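Side-chain contacts in endo-beta-1,4-glucanase (cellulase B) (Bacillus halodurans, PDB 4V2X), which hydrolyses beta-glucans, including xyloglucan and mixed-linkage beta-1,3-1,4-glucans, with a family 5 catalytic module joined to Ig-like and CBM46 modules: residues P126-L129 against N130-D133; V221-E224 against I225-S229; E177-S180 against N181-D185; E299-D302 against R303-H306; Q426-P430 against G431-E435. All coordinates share one frame; numbering follows the deposited sequence.

Contact 1 of 5, residues P126-L129 against N130-D133; sequences PQFL and NRVD
Arg131 folds back against Phe128 in the first turns of helix 126-141, the helix of the beta-alpha-beta unit between strands 105-108 and 145-149 of the (beta/alpha)8 barrel. Its CB lies 3.5 Å from Phe128 O, and its CG rests 3.3 Å from Gln127 O, so the root of the chain lies against the preceding turn. The chain bends about CG-CD (chi3 -61°) and brings the guanidinium back along the helix, one face over Phe128 CA. NE forms a salt bridge with Glu82, which holds the charge on the loop side. NH1 comes to 3.7 Å from Gln127 O. NH2 ends at the edge of the phenylalanine ring, in its plane, 3.6 Å from CD1, and the two flat groups stand 79° apart. An arginine suits a half-covered site like this, since its methylenes can pack on the backbone while its charge finds a carboxylate.

The Phe128 ring is buried, and an aliphatic methyl packs well on its face. Val132, one turn on, supplies CG2 over one face in a CH-pi contact, 4.2 Å from the ring centroid. The branch beside the backbone N is the one that reaches the ring. Val132 N also donates to Phe128 O at 3.0 Å, almost straight on at 168°. One residue further, Asp133 CB sits 3.2 Å from Leu129 O.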
# COMPACT_ATOMS: atom_id res chain seq x y z
N PRO A 126 -24.34 27.77 -5.25
CA PRO A 126 -25.64 27.16 -4.96
C PRO A 126 -26.56 27.02 -6.17
O PRO A 126 -27.42 26.13 -6.20
CB PRO A 126 -26.28 28.11 -3.93
CG PRO A 126 -25.26 29.11 -3.57
CD PRO A 126 -24.10 29.02 -4.51
N GLN A 127 -26.40 27.90 -7.15
CA GLN A 127 -27.24 27.88 -8.34
C GLN A 127 -26.90 26.67 -9.19
O GLN A 127 -27.77 25.94 -9.67
CB GLN A 127 -27.07 29.17 -9.14
CG GLN A 127 -27.88 30.34 -8.62
CD GLN A 127 -27.44 30.86 -7.26
OE1 GLN A 127 -26.40 31.49 -7.13
NE2 GLN A 127 -28.25 30.60 -6.24
N PHE A 128 -25.61 26.45 -9.36
CA PHE A 128 -25.13 25.27 -10.07
C PHE A 128 -25.57 24.01 -9.35
O PHE A 128 -26.14 23.11 -9.95
CB PHE A 128 -23.62 25.32 -10.20
CG PHE A 128 -23.04 24.16 -10.96
CD1 PHE A 128 -23.20 24.08 -12.33
CD2 PHE A 128 -22.35 23.15 -10.30
CE1 PHE A 128 -22.67 23.01 -13.04
CE2 PHE A 128 -21.82 22.09 -11.00
CZ PHE A 128 -21.98 22.02 -12.38
N LEU A 129 -25.32 23.95 -8.04
CA LEU A 129 -25.75 22.80 -7.25
C LEU A 129 -27.26 22.54 -7.35
O LEU A 129 -27.68 21.39 -7.47
CB LEU A 129 -25.33 22.97 -5.78
CG LEU A 129 -25.61 21.80 -4.82
CD1 LEU A 129 -25.02 20.50 -5.36
CD2 LEU A 129 -25.06 22.11 -3.44
N ASN A 130 -28.08 23.59 -7.32
CA ASN A 130 -29.52 23.38 -7.47
C ASN A 130 -29.90 22.80 -8.84
O ASN A 130 -30.84 22.01 -8.93
CB ASN A 130 -30.29 24.67 -7.18
CG ASN A 130 -30.48 24.92 -5.70
OD1 ASN A 130 -30.58 23.98 -4.91
ND2 ASN A 130 -30.53 26.19 -5.30
N ARG A 131 -29.18 23.18 -9.89
CA ARG A 131 -29.45 22.61 -11.21
C ARG A 131 -29.08 21.13 -11.26
O ARG A 131 -29.84 20.32 -11.79
CB ARG A 131 -28.70 23.40 -12.29
CG ARG A 131 -29.17 24.83 -12.43
CD ARG A 131 -29.00 25.34 -13.86
NE ARG A 131 -27.59 25.31 -14.27
CZ ARG A 131 -26.67 26.19 -13.88
NH1 ARG A 131 -26.97 27.18 -13.05
NH2 ARG A 131 -25.43 26.08 -14.33
N VAL A 132 -27.93 20.78 -10.68
CA VAL A 132 -27.54 19.37 -10.56
C VAL A 132 -28.59 18.62 -9.75
O VAL A 132 -29.07 17.56 -10.14
CB VAL A 132 -26.15 19.22 -9.89
CG1 VAL A 132 -25.84 17.75 -9.61
CG2 VAL A 132 -25.07 19.84 -10.77
N ASP A 133 -28.95 19.20 -8.62
CA ASP A 133 -29.97 18.65 -7.74
C ASP A 133 -31.29 18.37 -8.46
O ASP A 133 -31.90 17.31 -8.28
CB ASP A 133 -30.20 19.64 -6.60
CG ASP A 133 -31.21 19.17 -5.61
OD1 ASP A 133 -32.41 19.38 -5.85
OD2 ASP A 133 -30.80 18.60 -4.59

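Contact 2 of 5, residues V221-E224 against I225-S229; sequences VFFE and IVRQS
Phe223 and Arg227 meet obliquely, one turn apart near the end of helix 209-227, an outer helix of the barrel. Over one face of the ring, Arg227 CG stands 3.8 Å from the Phe223 centroid, only 15° off the normal, a CH-pi contact made by a methylene and not by the charge. With CG turned to the side of the backbone N (chi1 -77°) that methylene lies over the ring, and the bend at chi2 then carries NE and the guanidinium past it, the two planes 64° apart. That group reaches Asp264 through a salt bridge and the carbonyls of Asn233 and Arg236, and Asn166 of the second subunit packs on Phe223 and Arg227. An alanine in place of Phe223 is likely to leave the Arg227 methylenes uncovered and the chain freer to swing.

Val221 and Ile225 run side by side toward helix 165-183, CG2 to CD1 at 3.8 Å. Phe222 and Val226 do likewise toward strands 190-193 and 238-241, Val226 CG2 3.9 Å from Phe222 CE1. Branched aliphatics fit these buried sides. Gln228 NE2 donates to Glu224 O at 3.3 Å from above the carbonyl plane, and Gln228 N adds a weak bond. Val226 O takes both Ser229 N and OG. The chemistry divides in two: carbon packs on carbon, while side-chain donors add to the weak or irregular backbone bonds where the helix ends.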
# COMPACT_ATOMS: atom_id res chain seq x y z
N VAL A 221 -10.57 8.98 2.71
CA VAL A 221 -11.11 10.20 3.30
C VAL A 221 -12.55 10.45 2.83
O VAL A 221 -13.38 10.93 3.58
CB VAL A 221 -10.19 11.42 3.04
CG1 VAL A 221 -10.11 11.77 1.57
CG2 VAL A 221 -10.67 12.61 3.88
N PHE A 222 -12.83 10.12 1.57
CA PHE A 222 -14.18 10.20 1.03
C PHE A 222 -15.12 9.31 1.83
O PHE A 222 -16.17 9.75 2.29
CB PHE A 222 -14.11 9.83 -0.47
CG PHE A 222 -15.41 9.37 -1.07
CD1 PHE A 222 -16.36 10.28 -1.47
CD2 PHE A 222 -15.63 8.02 -1.31
CE1 PHE A 222 -17.54 9.86 -2.07
CE2 PHE A 222 -16.80 7.59 -1.91
CZ PHE A 222 -17.76 8.52 -2.29
N PHE A 223 -14.70 8.07 2.05
CA PHE A 223 -15.47 7.13 2.87
C PHE A 223 -15.74 7.70 4.26
O PHE A 223 -16.89 7.73 4.71
CB PHE A 223 -14.72 5.80 2.96
CG PHE A 223 -15.32 4.81 3.90
CD1 PHE A 223 -16.28 3.90 3.46
CD2 PHE A 223 -14.91 4.76 5.23
CE1 PHE A 223 -16.83 2.98 4.33
CE2 PHE A 223 -15.46 3.84 6.11
CZ PHE A 223 -16.42 2.95 5.66
N GLU A 224 -14.68 8.16 4.92
CA GLU A 224 -14.78 8.69 6.29
C GLU A 224 -15.76 9.87 6.38
O GLU A 224 -16.62 9.91 7.26
CB GLU A 224 -13.41 9.14 6.80
CG GLU A 224 -12.50 8.00 7.23
CD GLU A 224 -11.13 8.49 7.68
OE1 GLU A 224 -10.35 8.96 6.82
OE2 GLU A 224 -10.84 8.42 8.89
N ILE A 225 -15.63 10.81 5.45
CA ILE A 225 -16.49 11.98 5.39
C ILE A 225 -17.95 11.58 5.19
O ILE A 225 -18.81 11.98 5.97
CB ILE A 225 -16.07 12.94 4.26
CG1 ILE A 225 -14.76 13.63 4.62
CG2 ILE A 225 -17.15 13.99 4.00
CD1 ILE A 225 -14.06 14.29 3.46
N VAL A 226 -18.22 10.80 4.15
CA VAL A 226 -19.60 10.45 3.85
C VAL A 226 -20.20 9.67 5.03
O VAL A 226 -21.28 10.01 5.51
CB VAL A 226 -19.74 9.65 2.54
CG1 VAL A 226 -21.19 9.21 2.32
CG2 VAL A 226 -19.29 10.50 1.35
N ARG A 227 -19.50 8.65 5.51
CA ARG A 227 -20.08 7.73 6.48
C ARG A 227 -20.46 8.39 7.80
O ARG A 227 -21.33 7.88 8.51
CB ARG A 227 -19.15 6.54 6.73
CG ARG A 227 -19.19 5.51 5.61
CD ARG A 227 -20.44 4.64 5.70
NE ARG A 227 -20.55 3.68 4.61
CZ ARG A 227 -21.22 3.86 3.47
NH1 ARG A 227 -21.87 4.99 3.22
NH2 ARG A 227 -21.24 2.90 2.56
N GLN A 228 -19.83 9.52 8.12
CA GLN A 228 -20.07 10.21 9.39
C GLN A 228 -20.83 11.53 9.23
O GLN A 228 -20.88 12.33 10.17
CB GLN A 228 -18.72 10.42 10.08
CG GLN A 228 -18.03 9.10 10.40
CD GLN A 228 -16.68 9.28 11.08
OE1 GLN A 228 -16.45 8.78 12.18
NE2 GLN A 228 -15.78 10.01 10.42
N SER A 229 -21.44 11.75 8.07
CA SER A 229 -22.09 13.03 7.76
C SER A 229 -23.60 13.06 8.05
O SER A 229 -24.24 14.09 7.84
CB SER A 229 -21.85 13.40 6.29
OG SER A 229 -22.36 12.40 5.43

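Contact 3 of 5, residues E177-S180 against N181-D185; sequences EQLS and NHFKD
The closing turns of helix 165-183, on the outside of the (beta/alpha)8 barrel, bring Leu179 and Phe183 side by side. Both point the same way, with Leu179 CD2 4.2 Å from Phe183 CE2, and large apolar groups suit the place: leucine meets Leu129 of helix 126-141, while the ring lies on Leu190 and Phe192 of strand 190-193. Phe183 CG is turned away from its own carbonyl carbon, to the side of the backbone N (chi1 -72°), and this lays the ring back along the helix. Its CD2 thereby comes within 3.4 Å of Leu179 O, the same oxygen that receives Phe183 N at 2.9 Å. The next residue back, His182, puts CD2 over the centre of the Phe183 ring, 3.5 Å above its plane.

The polar residues find their partners elsewhere. Gln178 sends its amide to backbone atoms of Tyr122 and Ile124. Ser180, small enough for the close approach of Ile225 from helix 209-227, turns OG back to the Trp176 carbonyl, which satisfies a buried hydroxyl within its own helix. Ser180 O, 3.0 Å from Lys184 N but at a poor angle for a bond, accepts Asn233 ND2. Past this point the chain turns outward, where a charged pair is well placed. Lys184 NZ meets its neighbour Asp185 at OD2, 3.0 Å away, in a salt bridge that arrives 39° out of the carboxylate plane.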
# COMPACT_ATOMS: atom_id res chain seq x y z
N GLU A 177 -17.47 17.05 1.90
CA GLU A 177 -18.24 17.49 3.07
C GLU A 177 -19.53 18.20 2.65
O GLU A 177 -20.61 17.89 3.15
CB GLU A 177 -17.39 18.40 3.98
CG GLU A 177 -16.41 17.62 4.85
CD GLU A 177 -15.51 18.50 5.69
OE1 GLU A 177 -15.55 19.74 5.53
OE2 GLU A 177 -14.74 17.95 6.50
N GLN A 178 -19.42 19.12 1.69
CA GLN A 178 -20.58 19.87 1.19
C GLN A 178 -21.60 18.99 0.48
O GLN A 178 -22.79 19.12 0.72
CB GLN A 178 -20.14 20.97 0.23
CG GLN A 178 -19.43 22.14 0.90
CD GLN A 178 -18.96 23.16 -0.11
OE1 GLN A 178 -19.75 23.92 -0.66
NE2 GLN A 178 -17.66 23.18 -0.39
N LEU A 179 -21.13 18.13 -0.41
CA LEU A 179 -22.04 17.26 -1.15
C LEU A 179 -22.71 16.24 -0.23
O LEU A 179 -23.91 16.02 -0.34
CB LEU A 179 -21.31 16.52 -2.28
CG LEU A 179 -20.81 17.42 -3.40
CD1 LEU A 179 -19.93 16.63 -4.35
CD2 LEU A 179 -21.98 18.06 -4.14
N SER A 180 -21.92 15.63 0.65
CA SER A 180 -22.47 14.63 1.56
C SER A 180 -23.53 15.26 2.45
O SER A 180 -24.58 14.67 2.67
CB SER A 180 -21.36 13.95 2.39
OG SER A 180 -20.78 14.81 3.35
N ASN A 181 -23.28 16.48 2.93
CA ASN A 181 -24.27 17.19 3.74
C ASN A 181 -25.52 17.55 2.94
O ASN A 181 -26.64 17.29 3.40
CB ASN A 181 -23.68 18.46 4.35
CG ASN A 181 -24.69 19.21 5.20
OD1 ASN A 181 -25.17 20.27 4.82
ND2 ASN A 181 -25.03 18.64 6.35
N HIS A 182 -25.33 18.13 1.76
CA HIS A 182 -26.45 18.52 0.89
C HIS A 182 -27.37 17.34 0.59
O HIS A 182 -28.59 17.47 0.66
CB HIS A 182 -25.94 19.12 -0.43
CG HIS A 182 -27.02 19.64 -1.32
ND1 HIS A 182 -27.59 20.89 -1.15
CD2 HIS A 182 -27.66 19.08 -2.38
CE1 HIS A 182 -28.52 21.07 -2.07
NE2 HIS A 182 -28.58 19.99 -2.83
N PHE A 183 -26.79 16.19 0.26
CA PHE A 183 -27.57 15.04 -0.19
C PHE A 183 -27.88 14.00 0.89
O PHE A 183 -28.44 12.95 0.59
CB PHE A 183 -26.86 14.37 -1.38
CG PHE A 183 -26.92 15.16 -2.65
CD1 PHE A 183 -28.13 15.36 -3.30
CD2 PHE A 183 -25.77 15.72 -3.20
CE1 PHE A 183 -28.20 16.08 -4.48
CE2 PHE A 183 -25.83 16.44 -4.39
CZ PHE A 183 -27.04 16.63 -5.02
N LYS A 184 -27.54 14.29 2.15
CA LYS A 184 -27.58 13.27 3.20
C LYS A 184 -28.93 12.58 3.38
O LYS A 184 -28.98 11.39 3.69
CB LYS A 184 -27.09 13.82 4.55
CG LYS A 184 -27.99 14.86 5.20
CD LYS A 184 -27.30 15.47 6.41
CE LYS A 184 -28.00 16.73 6.88
NZ LYS A 184 -29.42 16.47 7.23
N ASP A 185 -30.03 13.32 3.18
CA ASP A 185 -31.37 12.76 3.38
C ASP A 185 -32.02 12.21 2.10
O ASP A 185 -33.16 11.77 2.13
CB ASP A 185 -32.28 13.81 4.03
CG ASP A 185 -31.85 14.16 5.44
OD1 ASP A 185 -31.53 13.24 6.21
OD2 ASP A 185 -31.83 15.36 5.77

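Contact 4 of 5, residues E299-D302 against R303-H306; sequences EAFD and RVHH
Arg303 lies flat against Ala300 and Glu299, the preceding turn of helix 291-309, and separates the close-packed part of this contact from its watery one. One face of its guanidinium covers Ala300 CA, 3.5 Å from NH2, and Glu299 O on the same side. Alanine suits the position, since a longer side chain would compete for this room. With chi3 at -63° the chain doubles back over the turn, and NE donates to the carbonyl of Thr247.

Inward, Phe301 and Val304 run side by side, CD1 to CG2 at 4.2 Å, and the same methyl sits 3.3 Å from Ala300 O. Both are buried: the ring meets Leu344 and Leu348 of helix 334-350 and stands edge-to-face with Tyr273, and the valine reaches Val315 and Leu252.

The outer side is looser. Glu299 OE1 and Arg303 NH1 are 4.8 Å apart, and one water joins them. It donates to Glu299 OE1 at 3.0 Å. In the guanidinium plane it accepts from Arg303 NH1, also at 3.0 Å. A leucine in place of Arg303 would probably leave that water and the Thr247 carbonyl without their donors, and Glu299 without a nearby positive charge. Asp302 pairs with Arg351, a salt bridge to the loop that follows helix 334-350. Such a two-sided helix, apolar toward the strands and charged outside, is usual around a (beta/alpha)8 barrel, as in family 5 glycoside hydrolases.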
# COMPACT_ATOMS: atom_id res chain seq x y z
N GLU A 299 -10.17 -11.35 -20.90
CA GLU A 299 -9.11 -11.33 -19.89
C GLU A 299 -9.37 -10.26 -18.84
O GLU A 299 -9.27 -10.51 -17.64
CB GLU A 299 -7.74 -11.10 -20.53
CG GLU A 299 -7.27 -12.29 -21.36
CD GLU A 299 -6.00 -12.01 -22.15
OE1 GLU A 299 -5.51 -10.86 -22.15
OE2 GLU A 299 -5.51 -12.96 -22.80
N ALA A 300 -9.71 -9.06 -19.30
CA ALA A 300 -9.96 -7.94 -18.40
C ALA A 300 -11.12 -8.23 -17.46
O ALA A 300 -11.01 -8.06 -16.25
CB ALA A 300 -10.21 -6.66 -19.18
N PHE A 301 -12.24 -8.68 -18.00
CA PHE A 301 -13.39 -8.87 -17.16
C PHE A 301 -13.32 -10.17 -16.37
O PHE A 301 -13.93 -10.26 -15.33
CB PHE A 301 -14.67 -8.62 -17.95
CG PHE A 301 -14.81 -7.18 -18.33
CD1 PHE A 301 -15.06 -6.23 -17.36
CD2 PHE A 301 -14.59 -6.76 -19.64
CE1 PHE A 301 -15.14 -4.89 -17.67
CE2 PHE A 301 -14.66 -5.42 -19.97
CZ PHE A 301 -14.95 -4.48 -18.99
N ASP A 302 -12.51 -11.13 -16.81
CA ASP A 302 -12.20 -12.26 -15.93
C ASP A 302 -11.46 -11.76 -14.69
O ASP A 302 -11.75 -12.18 -13.59
CB ASP A 302 -11.36 -13.32 -16.65
CG ASP A 302 -12.20 -14.29 -17.47
OD1 ASP A 302 -13.46 -14.26 -17.40
OD2 ASP A 302 -11.60 -15.12 -18.18
N ARG A 303 -10.48 -10.86 -14.88
CA ARG A 303 -9.75 -10.29 -13.74
C ARG A 303 -10.71 -9.57 -12.80
O ARG A 303 -10.68 -9.75 -11.59
CB ARG A 303 -8.66 -9.32 -14.20
CG ARG A 303 -7.48 -9.94 -14.92
CD ARG A 303 -6.33 -8.95 -15.05
NE ARG A 303 -6.65 -7.76 -15.84
CZ ARG A 303 -6.46 -7.64 -17.16
NH1 ARG A 303 -5.98 -8.65 -17.88
NH2 ARG A 303 -6.78 -6.50 -17.77
N VAL A 304 -11.58 -8.76 -13.38
CA VAL A 304 -12.55 -8.00 -12.61
C VAL A 304 -13.49 -8.93 -11.84
O VAL A 304 -13.75 -8.72 -10.66
CB VAL A 304 -13.36 -7.06 -13.53
CG1 VAL A 304 -14.52 -6.42 -12.79
CG2 VAL A 304 -12.45 -5.98 -14.11
N HIS A 305 -13.97 -9.98 -12.50
CA HIS A 305 -14.88 -10.91 -11.85
C HIS A 305 -14.18 -11.67 -10.72
O HIS A 305 -14.70 -11.76 -9.61
CB HIS A 305 -15.47 -11.89 -12.86
CG HIS A 305 -16.50 -12.79 -12.26
ND1 HIS A 305 -17.83 -12.45 -12.18
CD2 HIS A 305 -16.37 -13.98 -11.63
CE1 HIS A 305 -18.49 -13.42 -11.57
NE2 HIS A 305 -17.63 -14.36 -11.22
N HIS A 306 -12.99 -12.19 -11.01
CA HIS A 306 -12.23 -12.96 -10.03
C HIS A 306 -11.86 -12.14 -8.81
O HIS A 306 -11.95 -12.61 -7.67
CB HIS A 306 -10.97 -13.54 -10.67
CG HIS A 306 -10.16 -14.37 -9.72
ND1 HIS A 306 -9.11 -13.87 -9.00
CD2 HIS A 306 -10.27 -15.67 -9.37
CE1 HIS A 306 -8.59 -14.82 -8.25
NE2 HIS A 306 -9.28 -15.93 -8.45
O HOH W 1 -5.67 -8.23 -20.80

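Contact 5 of 5, residues Q426-P430 against G431-E435; sequences QRLTP and GQDYE
The backbone of Thr429 to Asp433 closes on itself, Asp433 N donating to Thr429 O at 2.9 Å, while Gly431 (phi 83°, psi -62°) lies at the centre of a classic gamma turn whose Gln432 N to Pro430 O bond is weak. Glycine suits this place: its positive phi favours it, and a beta carbon would clash with Pro430 O.

Asp433 then ties the turn from within. With CG turned to the side of its backbone N, OD2 receives Thr429 N at 2.8 Å in an almost straight bond (175°), on the anti side of the carboxylate. OD1 takes Gln432 NE2 at 2.8 Å and also His446 NE2, so both oxygens of this buried group are bonded, and the nearby imidazole would probably favour the charged form. Leu428 packs its CB 3.8 Å from Asp433 CB, a carbon cover on one side of the acid.

Tyr434 lies alongside Pro430. Pro430 CA sits over one face of the ring, a CH-pi contact at 4.0 Å from the centroid, and CG is 3.5 Å from the hydroxyl OH; a rigid proline offers the ring a broad apolar surface. Leu428 O lies at the ring edge, in plane, and a water bridges that oxygen and Tyr434 OH. Between strands 426-427 and 434-437, this is a tight turn that carries the chain from one sheet to the other in the beta-sandwich of the Ig-like module.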
# COMPACT_ATOMS: atom_id res chain seq x y z
N GLN A 426 -39.20 -7.52 -48.10
CA GLN A 426 -39.98 -8.61 -48.68
C GLN A 426 -39.48 -9.96 -48.20
O GLN A 426 -38.30 -10.29 -48.36
CB GLN A 426 -39.93 -8.58 -50.21
CG GLN A 426 -40.56 -7.34 -50.83
CD GLN A 426 -40.55 -7.39 -52.36
OE1 GLN A 426 -40.72 -8.45 -52.96
NE2 GLN A 426 -40.35 -6.23 -52.98
N ARG A 427 -40.40 -10.76 -47.65
CA ARG A 427 -40.06 -12.09 -47.17
C ARG A 427 -39.57 -12.97 -48.32
O ARG A 427 -40.22 -13.06 -49.37
CB ARG A 427 -41.28 -12.75 -46.51
CG ARG A 427 -41.01 -14.15 -45.98
CD ARG A 427 -42.29 -14.88 -45.61
NE ARG A 427 -42.05 -16.29 -45.30
CZ ARG A 427 -41.99 -17.28 -46.19
NH1 ARG A 427 -42.14 -17.06 -47.49
NH2 ARG A 427 -41.76 -18.52 -45.77
N LEU A 428 -38.41 -13.59 -48.12
CA LEU A 428 -37.83 -14.50 -49.10
C LEU A 428 -38.23 -15.94 -48.81
O LEU A 428 -38.52 -16.30 -47.67
CB LEU A 428 -36.31 -14.38 -49.11
CG LEU A 428 -35.75 -13.00 -49.47
CD1 LEU A 428 -34.24 -13.00 -49.33
CD2 LEU A 428 -36.14 -12.59 -50.88
N THR A 429 -38.22 -16.77 -49.85
CA THR A 429 -38.59 -18.16 -49.73
C THR A 429 -37.37 -19.02 -49.46
O THR A 429 -36.43 -19.00 -50.25
CB THR A 429 -39.25 -18.65 -51.03
OG1 THR A 429 -40.37 -17.80 -51.34
CG2 THR A 429 -39.72 -20.09 -50.90
N PRO A 430 -37.37 -19.76 -48.34
CA PRO A 430 -36.26 -20.68 -48.06
C PRO A 430 -36.02 -21.65 -49.21
O PRO A 430 -36.99 -22.09 -49.84
CB PRO A 430 -36.74 -21.44 -46.81
CG PRO A 430 -37.77 -20.58 -46.19
CD PRO A 430 -38.39 -19.77 -47.28
N GLY A 431 -34.76 -21.96 -49.48
CA GLY A 431 -34.39 -22.85 -50.57
C GLY A 431 -34.33 -22.13 -51.90
O GLY A 431 -33.28 -22.05 -52.53
N GLN A 432 -35.48 -21.60 -52.33
CA GLN A 432 -35.59 -20.88 -53.60
C GLN A 432 -34.69 -19.64 -53.62
O GLN A 432 -33.93 -19.46 -54.56
CB GLN A 432 -37.05 -20.47 -53.83
CG GLN A 432 -37.30 -19.78 -55.17
CD GLN A 432 -38.59 -18.97 -55.17
OE1 GLN A 432 -39.68 -19.53 -55.08
NE2 GLN A 432 -38.47 -17.65 -55.29
N ASP A 433 -34.80 -18.81 -52.59
CA ASP A 433 -34.14 -17.50 -52.57
C ASP A 433 -32.87 -17.46 -51.72
O ASP A 433 -32.04 -16.57 -51.89
CB ASP A 433 -35.10 -16.44 -52.06
CG ASP A 433 -36.31 -16.26 -52.95
OD1 ASP A 433 -36.20 -16.47 -54.19
OD2 ASP A 433 -37.38 -15.89 -52.42
N TYR A 434 -32.72 -18.40 -50.79
CA TYR A 434 -31.54 -18.49 -49.94
C TYR A 434 -31.39 -19.87 -49.31
O TYR A 434 -32.35 -20.65 -49.25
CB TYR A 434 -31.59 -17.42 -48.84
CG TYR A 434 -32.65 -17.65 -47.79
CD1 TYR A 434 -33.96 -17.19 -47.97
CD2 TYR A 434 -32.35 -18.31 -46.61
CE1 TYR A 434 -34.92 -17.40 -47.01
CE2 TYR A 434 -33.31 -18.53 -45.64
CZ TYR A 434 -34.59 -18.07 -45.84
OH TYR A 434 -35.54 -18.27 -44.87
N GLU A 435 -30.19 -20.15 -48.83
CA GLU A 435 -29.92 -21.37 -48.09
C GLU A 435 -29.07 -21.09 -46.88
O GLU A 435 -28.19 -20.23 -46.92
CB GLU A 435 -29.15 -22.37 -48.95
CG GLU A 435 -29.88 -22.83 -50.19
CD GLU A 435 -29.08 -23.88 -50.93
OE1 GLU A 435 -28.47 -24.74 -50.26
OE2 GLU A 435 -29.06 -23.83 -52.18
O HOH W 2 -37.72 -16.06 -45.03

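How the contacts relate
Contacts 1, 2, 3 and 4 belong to the catalytic barrel, and contact 5 to the X2 module, its centre 43 Å from that of contact 4 and about 60 Å from the others. Contact 3 is the middle of a cluster: its centre lies 10 Å from contact 2 and 13 Å from contact 1. Asp133 OD2 meets His182 NE2 at 3.2 Å, a probable hydrogen bond between neighbouring helices, while Ile225 and Ser229 pack on Ser180. Contact 4, 29 Å from contact 2 between centres, touches none of these. Contact 2 lies nearest the calcium held by Asp216 and Asp217, the Glu224 side chain being about 8 Å from the ion.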